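Local coordinates for hydroxynitrile lyase (Passiflora edulis, PDB 5Y02), which probably acts as a lyase that splits cyanohydrins such as (R)-mandelonitrile, the ligand bound here, into an aldehyde and hydrogen cyanide, at residues Q21-I24 and D25-I28; A73-L76 and N77-Y80; K89-F92 and P93-K97. All coordinates share one frame; numbering follows the deposited sequence.

Contact 1. Residues Q21-I24 and D25-I28; sequences QKQI and DQII
Gln21 reaches one helical turn along to Asp25 and donates an N-H to it: Gln21 NE2 lies 2.8 Å from Asp25 OD1. The oxygen sits close to the amide plane of Gln21, yet it is approached from above the carboxylate, 45° out of that plane; the amide and carboxylate planes stand 60° apart. A bend in the middle of the glutamine chain (chi2 57°) turns the amide across toward the aspartate. The backbone ties the same pair again, with Asp25 N 2.8 Å from Gln21 O. The next three carbonyls are satisfied in the same i to i+4 way: Lys22 O accepts from Gln26 N, Gln23 O from Ile27 N, and Ile24 O from Ile28 N. Gln26 sends its side-chain amide onward to Asp30, while the backbone N of Gln23 is held by the hydroxyl of Ser20. The apolar side is built by isoleucines. The side chains of Ile24 and Ile28 lie side by side, pointing the same way, with Ile24 CG2 3.9 Å from Ile28 CD1, and both rest on Tyr15. Ile27 crosses Gln23 at about a right angle, its CG1 4.0 Å from Gln23 NE2, and packs on Phe91 and Ala94. With only an alanine here, a gap is likely to open against Phe91 and Ala94, and the Gln23 amide would lose one of its neighbours. Polar residues outward and isoleucines inward make this an amphipathic helix laid against the antiparallel sheet, as in the dimeric alpha/beta-barrel fold of the stress-responsive A/B barrel family.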
ATOM      1  N   GLN A  21     -13.788 -17.577   7.560  1.00 16.51           N
ATOM      2  CA  GLN A  21     -13.825 -16.606   6.465  1.00 16.75           C
ATOM      3  C   GLN A  21     -15.048 -15.711   6.601  1.00 16.11           C
ATOM      4  O   GLN A  21     -15.017 -14.550   6.224  1.00 15.80           O
ATOM      5  CB  GLN A  21     -13.820 -17.286   5.103  1.00 16.23           C
ATOM      6  CG  GLN A  21     -13.711 -16.319   3.940  1.00 17.30           C
ATOM      7  CD  GLN A  21     -12.484 -15.435   4.000  1.00 17.72           C
ATOM      8  OE1 GLN A  21     -11.390 -15.912   4.296  1.00 18.14           O
ATOM      9  NE2 GLN A  21     -12.652 -14.124   3.686  1.00 17.91           N
ATOM     10  N   LYS A  22     -16.110 -16.239   7.185  1.00 17.92           N
ATOM     11  CA  LYS A  22     -17.302 -15.451   7.441  1.00 19.12           C
ATOM     12  C   LYS A  22     -16.988 -14.260   8.321  1.00 18.33           C
ATOM     13  O   LYS A  22     -17.444 -13.137   8.064  1.00 18.74           O
ATOM     14  CB  LYS A  22     -18.352 -16.344   8.113  1.00 22.64           C
ATOM     15  CG  LYS A  22     -19.719 -15.714   8.282  1.00 26.59           C
ATOM     16  CD  LYS A  22     -20.614 -16.670   9.054  1.00 29.68           C
ATOM     17  CE  LYS A  22     -22.018 -16.711   8.490  1.00 35.02           C
ATOM     18  NZ  LYS A  22     -22.683 -15.387   8.567  1.00 36.62           N
ATOM     19  N   GLN A  23     -16.220 -14.491   9.383  1.00 18.11           N
ATOM     20  CA  GLN A  23     -15.857 -13.405  10.278  1.00 17.58           C
ATOM     21  C   GLN A  23     -14.851 -12.442   9.632  1.00 16.44           C
ATOM     22  O   GLN A  23     -14.922 -11.232   9.867  1.00 16.79           O
ATOM     23  CB  GLN A  23     -15.347 -13.930  11.617  1.00 17.77           C
ATOM     24  CG  GLN A  23     -14.951 -12.844  12.612  1.00 18.09           C
ATOM     25  CD  GLN A  23     -16.099 -11.965  13.065  1.00 19.55           C
ATOM     26  OE1 GLN A  23     -17.278 -12.253  12.804  1.00 20.98           O
ATOM     27  NE2 GLN A  23     -15.765 -10.879  13.764  1.00 19.92           N
ATOM     28  N   ILE A  24     -13.924 -12.968   8.828  1.00 16.14           N
ATOM     29  CA  ILE A  24     -12.992 -12.114   8.083  1.00 16.28           C
ATOM     30  C   ILE A  24     -13.781 -11.176   7.159  1.00 16.72           C
ATOM     31  O   ILE A  24     -13.536  -9.962   7.149  1.00 16.54           O
ATOM     32  CB  ILE A  24     -11.940 -12.933   7.306  1.00 16.66           C
ATOM     33  CG1 ILE A  24     -10.971 -13.614   8.269  1.00 16.63           C
ATOM     34  CG2 ILE A  24     -11.125 -12.029   6.372  1.00 16.51           C
ATOM     35  CD1 ILE A  24     -10.251 -14.795   7.677  1.00 17.42           C
ATOM     36  N   ASP A  25     -14.732 -11.746   6.421  1.00 16.77           N
ATOM     37  CA  ASP A  25     -15.665 -10.982   5.583  1.00 18.48           C
ATOM     38  C   ASP A  25     -16.354  -9.871   6.379  1.00 18.07           C
ATOM     39  O   ASP A  25     -16.414  -8.730   5.932  1.00 18.22           O
ATOM     40  CB  ASP A  25     -16.730 -11.892   4.947  1.00 20.00           C
ATOM     41  CG  ASP A  25     -16.179 -12.835   3.867  1.00 22.14           C
ATOM     42  OD1 ASP A  25     -15.030 -12.674   3.388  1.00 23.12           O
ATOM     43  OD2 ASP A  25     -16.943 -13.764   3.492  1.00 24.16           O
ATOM     44  N   GLN A  26     -16.844 -10.206   7.566  1.00 17.84           N
ATOM     45  CA  GLN A  26     -17.496  -9.238   8.436  1.00 19.14           C
ATOM     46  C   GLN A  26     -16.543  -8.107   8.869  1.00 17.79           C
ATOM     47  O   GLN A  26     -16.923  -6.926   8.879  1.00 16.94           O
ATOM     48  CB  GLN A  26     -18.086  -9.941   9.671  1.00 20.48           C
ATOM     49  CG  GLN A  26     -18.949  -9.050  10.556  1.00 21.46           C
ATOM     50  CD  GLN A  26     -20.123  -8.471   9.801  1.00 23.20           C
ATOM     51  OE1 GLN A  26     -20.992  -9.215   9.349  1.00 26.24           O
ATOM     52  NE2 GLN A  26     -20.139  -7.152   9.618  1.00 23.66           N
ATOM     53  N   ILE A  27     -15.306  -8.469   9.209  1.00 16.68           N
ATOM     54  CA  ILE A  27     -14.323  -7.499   9.655  1.00 16.48           C
ATOM     55  C   ILE A  27     -14.066  -6.480   8.537  1.00 16.72           C
ATOM     56  O   ILE A  27     -14.006  -5.270   8.786  1.00 18.01           O
ATOM     57  CB  ILE A  27     -13.017  -8.183  10.115  1.00 16.61           C
ATOM     58  CG1 ILE A  27     -13.238  -8.900  11.452  1.00 16.55           C
ATOM     59  CG2 ILE A  27     -11.895  -7.161  10.287  1.00 16.58           C
ATOM     60  CD1 ILE A  27     -12.127  -9.888  11.767  1.00 16.69           C
ATOM     61  N   ILE A  28     -13.945  -6.979   7.315  1.00 16.45           N
ATOM     62  CA  ILE A  28     -13.686  -6.140   6.158  1.00 16.70           C
ATOM     63  C   ILE A  28     -14.897  -5.244   5.869  1.00 17.08           C
ATOM     64  O   ILE A  28     -14.719  -4.063   5.537  1.00 17.65           O
ATOM     65  CB  ILE A  28     -13.274  -6.987   4.939  1.00 16.09           C
ATOM     66  CG1 ILE A  28     -11.891  -7.621   5.216  1.00 16.78           C
ATOM     67  CG2 ILE A  28     -13.201  -6.127   3.682  1.00 16.98           C
ATOM     68  CD1 ILE A  28     -11.530  -8.761   4.286  1.00 16.36           C
TER

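Contact 2. Residues A73-L76 and N77-Y80; sequences ADFL and NFFY. With MXN ((2R)-hydroxy(phenyl)ethanenitrile), chain M.
Phe75 has the CB of Phe79 over one face of its ring, toward the rim, one helical turn further on. The two phenyl rings point the same way with their planes only 21° apart, but they are slid so far that they barely overlap, the centroids being 5.4 Å from each other. What touches is the far end of the first ring against the near side of the second, Phe75 CZ to Phe79 CD1 at 3.9 Å. Phe75 holds CG anti to its own N (chi1 176°), which leans the ring toward Phe79. Beyond this pair lies the bound (R)-mandelonitrile. Phe79 CE1 approaches its nitrile nitrogen N9 at 3.9 Å, and Phe78 CE2 meets its phenyl carbon C5 at 3.8 Å, so two consecutive phenylalanines line the pocket from one helix end. Farther out, Leu76 and Tyr80 run side by side, and the tyrosine ring turns its edge to the leucine carbonyl, with CD2 of Tyr80 3.4 Å from O of Leu76. On the polar flank a water bridges the turn: it donates to Asp74 OD1 at 2.7 Å and accepts a longer bond from Asn77 ND2, while Asp74 OD2 is taken by Ser71. Helix 72-79 thus ends at the pocket, with Phe75 wedged against His9 of strand 7-15 and Phe69 of strand 63-69, Phe78 on Met41 of a loop, and Val54 and Glu55 of the second subunit packed on Leu76, Phe75 and Phe79.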
ATOM      1  N   ALA A  73      -4.397  16.045  10.628  1.00 24.33           N
ATOM      2  CA  ALA A  73      -5.392  16.402  11.659  1.00 24.62           C
ATOM      3  C   ALA A  73      -6.657  15.563  11.540  1.00 22.76           C
ATOM      4  O   ALA A  73      -7.158  15.024  12.531  1.00 22.61           O
ATOM      5  CB  ALA A  73      -5.749  17.884  11.576  1.00 26.12           C
ATOM      6  N   ASP A  74      -7.164  15.453  10.320  1.00 22.46           N
ATOM      7  CA  ASP A  74      -8.372  14.682  10.061  1.00 24.09           C
ATOM      8  C   ASP A  74      -8.142  13.190  10.309  1.00 22.33           C
ATOM      9  O   ASP A  74      -8.992  12.540  10.903  1.00 21.35           O
ATOM     10  CB  ASP A  74      -8.883  14.910   8.640  1.00 25.74           C
ATOM     11  CG  ASP A  74      -9.473  16.302   8.447  1.00 28.83           C
ATOM     12  OD1 ASP A  74     -10.315  16.702   9.263  1.00 31.65           O
ATOM     13  OD2 ASP A  74      -9.084  16.995   7.483  1.00 31.86           O
ATOM     14  N   PHE A  75      -6.982  12.672   9.904  1.00 20.44           N
ATOM     15  CA  PHE A  75      -6.649  11.279  10.204  1.00 21.00           C
ATOM     16  C   PHE A  75      -6.673  10.985  11.705  1.00 19.87           C
ATOM     17  O   PHE A  75      -7.270  10.000  12.150  1.00 20.43           O
ATOM     18  CB  PHE A  75      -5.284  10.867   9.621  1.00 21.07           C
ATOM     19  CG  PHE A  75      -4.902   9.469  10.003  1.00 20.26           C
ATOM     20  CD1 PHE A  75      -5.562   8.395   9.440  1.00 20.40           C
ATOM     21  CD2 PHE A  75      -3.975   9.234  10.993  1.00 21.54           C
ATOM     22  CE1 PHE A  75      -5.247   7.087   9.797  1.00 20.41           C
ATOM     23  CE2 PHE A  75      -3.659   7.934  11.374  1.00 21.48           C
ATOM     24  CZ  PHE A  75      -4.307   6.864  10.782  1.00 21.61           C
ATOM     25  N   LEU A  76      -6.019  11.838  12.477  1.00 19.56           N
ATOM     26  CA  LEU A  76      -5.917  11.645  13.909  1.00 21.46           C
ATOM     27  C   LEU A  76      -7.262  11.819  14.628  1.00 23.04           C
ATOM     28  O   LEU A  76      -7.572  11.069  15.554  1.00 24.26           O
ATOM     29  CB  LEU A  76      -4.837  12.558  14.481  1.00 22.76           C
ATOM     30  CG  LEU A  76      -3.410  12.182  14.070  1.00 22.28           C
ATOM     31  CD1 LEU A  76      -2.417  13.266  14.453  1.00 22.76           C
ATOM     32  CD2 LEU A  76      -2.999  10.850  14.692  1.00 23.72           C
ATOM     33  N   ASN A  77      -8.080  12.762  14.172  1.00 24.31           N
ATOM     34  CA  ASN A  77      -9.472  12.851  14.680  1.00 25.67           C
ATOM     35  C   ASN A  77     -10.248  11.556  14.392  1.00 24.54           C
ATOM     36  O   ASN A  77     -10.913  11.022  15.274  1.00 24.88           O
ATOM     37  CB  ASN A  77     -10.200  14.058  14.078  1.00 27.05           C
ATOM     38  CG  ASN A  77      -9.700  15.382  14.638  1.00 29.40           C
ATOM     39  OD1 ASN A  77      -9.281  15.460  15.795  1.00 32.87           O
ATOM     40  ND2 ASN A  77      -9.745  16.428  13.819  1.00 32.01           N
ATOM     41  N   PHE A  78     -10.129  11.054  13.162  1.00 23.90           N
ATOM     42  CA  PHE A  78     -10.711   9.764  12.778  1.00 23.90           C
ATOM     43  C   PHE A  78     -10.220   8.602  13.653  1.00 24.23           C
ATOM     44  O   PHE A  78     -11.027   7.867  14.244  1.00 22.38           O
ATOM     45  CB  PHE A  78     -10.399   9.467  11.315  1.00 24.15           C
ATOM     46  CG  PHE A  78     -10.677   8.048  10.906  1.00 24.56           C
ATOM     47  CD1 PHE A  78     -11.975   7.640  10.609  1.00 25.32           C
ATOM     48  CD2 PHE A  78      -9.636   7.117  10.808  1.00 24.84           C
ATOM     49  CE1 PHE A  78     -12.236   6.332  10.217  1.00 26.41           C
ATOM     50  CE2 PHE A  78      -9.892   5.803  10.424  1.00 25.61           C
ATOM     51  CZ  PHE A  78     -11.196   5.409  10.131  1.00 25.03           C
ATOM     52  N   PHE A  79      -8.901   8.453  13.743  1.00 23.76           N
ATOM     53  CA  PHE A  79      -8.294   7.254  14.341  1.00 25.47           C
ATOM     54  C   PHE A  79      -8.612   7.089  15.831  1.00 25.25           C
ATOM     55  O   PHE A  79      -8.692   5.960  16.325  1.00 23.69           O
ATOM     56  CB  PHE A  79      -6.775   7.251  14.096  1.00 27.48           C
ATOM     57  CG  PHE A  79      -6.140   5.905  14.255  1.00 29.19           C
ATOM     58  CD1 PHE A  79      -6.409   4.890  13.345  1.00 30.72           C
ATOM     59  CD2 PHE A  79      -5.277   5.645  15.313  1.00 31.92           C
ATOM     60  CE1 PHE A  79      -5.825   3.638  13.487  1.00 32.83           C
ATOM     61  CE2 PHE A  79      -4.684   4.396  15.457  1.00 33.46           C
ATOM     62  CZ  PHE A  79      -4.957   3.394  14.542  1.00 31.86           C
ATOM     63  N   TYR A  80      -8.829   8.204  16.534  1.00 25.50           N
ATOM     64  CA  TYR A  80      -9.216   8.163  17.941  1.00 27.04           C
ATOM     65  C   TYR A  80     -10.697   8.465  18.178  1.00 25.63           C
ATOM     66  O   TYR A  80     -11.099   8.661  19.324  1.00 28.75           O
ATOM     67  CB  TYR A  80      -8.270   9.054  18.762  1.00 29.07           C
ATOM     68  CG  TYR A  80      -6.855   8.498  18.693  1.00 31.24           C
ATOM     69  CD1 TYR A  80      -6.439   7.484  19.556  1.00 33.14           C
ATOM     70  CD2 TYR A  80      -5.965   8.925  17.707  1.00 32.79           C
ATOM     71  CE1 TYR A  80      -5.159   6.943  19.467  1.00 34.15           C
ATOM     72  CE2 TYR A  80      -4.692   8.394  17.605  1.00 33.82           C
ATOM     73  CZ  TYR A  80      -4.293   7.401  18.483  1.00 34.72           C
ATOM     74  OH  TYR A  80      -3.030   6.879  18.371  1.00 35.57           O
TER
HETATM   75  C1  MXN M 201      -7.722   1.109  11.106  1.00 27.71           C
HETATM   76  C2  MXN M 201      -7.602   0.343  12.261  1.00 27.64           C
HETATM   77  C3  MXN M 201      -8.376   0.627  13.388  1.00 27.84           C
HETATM   78  C4  MXN M 201      -9.284   1.679  13.344  1.00 26.04           C
HETATM   79  C5  MXN M 201      -9.402   2.457  12.202  1.00 26.86           C
HETATM   80  C6  MXN M 201      -8.629   2.179  11.080  1.00 28.24           C
HETATM   81  C7  MXN M 201      -6.842   0.786   9.953  1.00 29.36           C
HETATM   82  C8  MXN M 201      -5.457   0.980  10.441  1.00 29.91           C
HETATM   83  N9  MXN M 201      -4.369   1.139  10.836  1.00 30.58           N
HETATM   84  O10 MXN M 201      -7.099   1.671   8.846  1.00 30.85           O
HETATM   85  O   HOH W   1     -11.712  15.723  11.335  1.00 38.35           O

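Contact 3. Residues K89-F92 and P93-K97; sequences KEFF and PACEK. With MXN ((2R)-hydroxy(phenyl)ethanenitrile), chain M.
Cys95 sets its sulfur over the face of the Phe91 ring, a sulfur-aromatic contact with SG 4.0 Å from the ring centroid and only 18° off the ring normal. It forms where helix 82-91 gives way to strand 95-104, the last strand of this alpha/beta-barrel domain. In that strand Glu96 and Lys97 lie together opposite Arg14 as a classic beta bulge, and the chain turns a corner at Glu96. Phe91 carries CG on the far side of CB from its own N (chi1 -174°), which points the ring inward, between the cysteine and the bound (R)-mandelonitrile. Its CD2 lies 4.0 Å from C2 of the ligand, and Phe92 comes closer still, CZ to the same C2 at 3.5 Å. The ring of Phe92 also meets Arg57 of the second subunit in a cation-pi contact. Helical bonding is already failing here. Pro93 has no N-H to offer Lys89 O and instead lays its CG 3.3 Å from that oxygen. Ala94 N makes weak bonds to the carbonyls of Glu90 and Phe91. A hydrogen bond from Cys95 N to Phe92 O, 3.1 Å, closes the turn through Pro93 and Ala94; the N-H comes from well above the carbonyl plane. That oxygen has a second donor, a water that hydrogen-bonds at once to Phe92 O at 2.9 Å and to Cys95 O at 2.8 Å.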
ATOM      1  N   LYS A  89     -10.701  -2.739  18.210  1.00 18.80           N
ATOM      2  CA  LYS A  89     -10.858  -3.882  19.126  1.00 19.97           C
ATOM      3  C   LYS A  89     -11.087  -5.206  18.402  1.00 19.54           C
ATOM      4  O   LYS A  89     -10.702  -6.258  18.906  1.00 18.13           O
ATOM      5  CB  LYS A  89     -12.017  -3.637  20.096  1.00 21.41           C
ATOM      6  CG  LYS A  89     -11.746  -2.537  21.095  1.00 23.51           C
ATOM      7  CD  LYS A  89     -12.970  -2.278  21.961  1.00 24.97           C
ATOM      8  CE  LYS A  89     -12.706  -1.093  22.864  1.00 27.67           C
ATOM      9  NZ  LYS A  89     -13.747  -0.951  23.913  1.00 29.80           N
ATOM     10  N   GLU A  90     -11.717  -5.159  17.231  1.00 18.92           N
ATOM     11  CA  GLU A  90     -11.845  -6.363  16.435  1.00 20.60           C
ATOM     12  C   GLU A  90     -10.750  -6.509  15.396  1.00 18.45           C
ATOM     13  O   GLU A  90     -10.322  -7.614  15.147  1.00 19.15           O
ATOM     14  CB  GLU A  90     -13.245  -6.527  15.855  1.00 23.45           C
ATOM     15  CG  GLU A  90     -13.639  -5.646  14.706  1.00 26.10           C
ATOM     16  CD  GLU A  90     -14.851  -6.185  13.935  1.00 26.87           C
ATOM     17  OE1 GLU A  90     -15.565  -7.109  14.396  1.00 31.43           O
ATOM     18  OE2 GLU A  90     -15.089  -5.693  12.837  1.00 25.71           O
ATOM     19  N   PHE A  91     -10.271  -5.406  14.815  1.00 17.17           N
ATOM     20  CA  PHE A  91      -9.329  -5.507  13.708  1.00 17.27           C
ATOM     21  C   PHE A  91      -7.920  -5.954  14.116  1.00 16.71           C
ATOM     22  O   PHE A  91      -7.409  -6.909  13.556  1.00 16.66           O
ATOM     23  CB  PHE A  91      -9.263  -4.198  12.943  1.00 16.88           C
ATOM     24  CG  PHE A  91      -8.414  -4.277  11.715  1.00 17.25           C
ATOM     25  CD1 PHE A  91      -8.809  -5.066  10.643  1.00 17.31           C
ATOM     26  CD2 PHE A  91      -7.214  -3.572  11.635  1.00 17.82           C
ATOM     27  CE1 PHE A  91      -8.022  -5.155   9.499  1.00 17.85           C
ATOM     28  CE2 PHE A  91      -6.427  -3.651  10.502  1.00 18.28           C
ATOM     29  CZ  PHE A  91      -6.830  -4.436   9.436  1.00 18.14           C
ATOM     30  N   PHE A  92      -7.295  -5.260  15.064  1.00 16.20           N
ATOM     31  CA  PHE A  92      -5.895  -5.550  15.402  1.00 17.17           C
ATOM     32  C   PHE A  92      -5.695  -6.956  15.979  1.00 16.74           C
ATOM     33  O   PHE A  92      -4.762  -7.645  15.572  1.00 16.25           O
ATOM     34  CB  PHE A  92      -5.285  -4.453  16.302  1.00 18.12           C
ATOM     35  CG  PHE A  92      -5.162  -3.115  15.603  1.00 18.81           C
ATOM     36  CD1 PHE A  92      -4.447  -3.003  14.418  1.00 19.15           C
ATOM     37  CD2 PHE A  92      -5.751  -1.976  16.130  1.00 20.13           C
ATOM     38  CE1 PHE A  92      -4.350  -1.796  13.749  1.00 20.01           C
ATOM     39  CE2 PHE A  92      -5.639  -0.751  15.483  1.00 20.12           C
ATOM     40  CZ  PHE A  92      -4.937  -0.659  14.282  1.00 20.30           C
ATOM     41  N   PRO A  93      -6.600  -7.410  16.876  1.00 16.61           N
ATOM     42  CA  PRO A  93      -6.466  -8.798  17.369  1.00 16.57           C
ATOM     43  C   PRO A  93      -6.700  -9.876  16.307  1.00 16.47           C
ATOM     44  O   PRO A  93      -6.201 -11.011  16.457  1.00 16.77           O
ATOM     45  CB  PRO A  93      -7.499  -8.873  18.508  1.00 17.28           C
ATOM     46  CG  PRO A  93      -7.652  -7.439  18.942  1.00 16.95           C
ATOM     47  CD  PRO A  93      -7.631  -6.680  17.633  1.00 16.67           C
ATOM     48  N   ALA A  94      -7.412  -9.528  15.226  1.00 15.81           N
ATOM     49  CA  ALA A  94      -7.635 -10.451  14.103  1.00 15.02           C
ATOM     50  C   ALA A  94      -6.428 -10.583  13.161  1.00 16.02           C
ATOM     51  O   ALA A  94      -6.419 -11.478  12.308  1.00 15.62           O
ATOM     52  CB  ALA A  94      -8.863 -10.046  13.321  1.00 14.85           C
ATOM     53  N   CYS A  95      -5.429  -9.709  13.314  1.00 15.89           N
ATOM     54  CA  CYS A  95      -4.253  -9.672  12.439  1.00 16.31           C
ATOM     55  C   CYS A  95      -3.167 -10.609  12.943  1.00 17.40           C
ATOM     56  O   CYS A  95      -2.657 -10.448  14.066  1.00 19.39           O
ATOM     57  CB  CYS A  95      -3.677  -8.257  12.330  1.00 16.40           C
ATOM     58  SG  CYS A  95      -4.715  -7.022  11.520  1.00 17.26           S
ATOM     59  N   GLU A  96      -2.808 -11.588  12.118  1.00 17.45           N
ATOM     60  CA  GLU A  96      -1.586 -12.364  12.368  1.00 18.21           C
ATOM     61  C   GLU A  96      -0.375 -11.436  12.228  1.00 18.69           C
ATOM     62  O   GLU A  96       0.541 -11.431  13.063  1.00 17.17           O
ATOM     63  CB  GLU A  96      -1.508 -13.549  11.407  1.00 19.64           C
ATOM     64  CG  GLU A  96      -0.276 -14.416  11.562  1.00 21.72           C
ATOM     65  CD  GLU A  96      -0.156 -15.016  12.950  1.00 23.92           C
ATOM     66  OE1 GLU A  96      -1.191 -15.359  13.579  1.00 26.68           O
ATOM     67  OE2 GLU A  96       0.989 -15.131  13.410  1.00 29.53           O
ATOM     68  N   LYS A  97      -0.387 -10.623  11.173  1.00 18.27           N
ATOM     69  CA  LYS A  97       0.527  -9.505  11.093  1.00 19.05           C
ATOM     70  C   LYS A  97      -0.047  -8.335  10.319  1.00 17.50           C
ATOM     71  O   LYS A  97      -1.084  -8.452   9.675  1.00 15.73           O
ATOM     72  CB  LYS A  97       1.870  -9.939  10.536  1.00 20.90           C
ATOM     73  CG  LYS A  97       1.803 -10.633   9.202  1.00 21.77           C
ATOM     74  CD  LYS A  97       3.190 -11.138   8.857  1.00 23.84           C
ATOM     75  CE  LYS A  97       3.329 -11.492   7.392  1.00 24.06           C
ATOM     76  NZ  LYS A  97       4.787 -11.513   7.060  1.00 24.45           N
TER
HETATM   77  C1  MXN M 201      -7.722   1.109  11.106  1.00 27.71           C
HETATM   78  C2  MXN M 201      -7.602   0.343  12.261  1.00 27.64           C
HETATM   79  C3  MXN M 201      -8.376   0.627  13.388  1.00 27.84           C
HETATM   80  C4  MXN M 201      -9.284   1.679  13.344  1.00 26.04           C
HETATM   81  C5  MXN M 201      -9.402   2.457  12.202  1.00 26.86           C
HETATM   82  C6  MXN M 201      -8.629   2.179  11.080  1.00 28.24           C
HETATM   83  C7  MXN M 201      -6.842   0.786   9.953  1.00 29.36           C
HETATM   84  C8  MXN M 201      -5.457   0.980  10.441  1.00 29.91           C
HETATM   85  N9  MXN M 201      -4.369   1.139  10.836  1.00 30.58           N
HETATM   86  O10 MXN M 201      -7.099   1.671   8.846  1.00 30.85           O
HETATM   87  O   HOH W   2      -2.833  -9.473  16.708  1.00 33.12           O

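Overall arrangement
Contacts 1 and 2 lie on opposite sides of the chain's centre, their own centres about 25 Å apart and their nearest atoms about 11 Å apart, and contact 3 bridges them. Toward contact 1 it is some 12 Å away, centre to centre, and the two pack together: Ile27 CD1 meets Ala94 CB at 3.6 Å, and Ile27 CG2 meets Phe91 CD1 at 3.7 Å. Toward contact 2 the touch is between pocket rings, Phe79 CZ to Phe92 CZ at 4.1 Å. Contacts 2 and 3 both line the (R)-mandelonitrile pocket, where Tyr31 OH and His9 NE2 are hydrogen-bonded to the ligand; contact 1 stands behind, with the Ile27 side chain about 9 Å from the ligand.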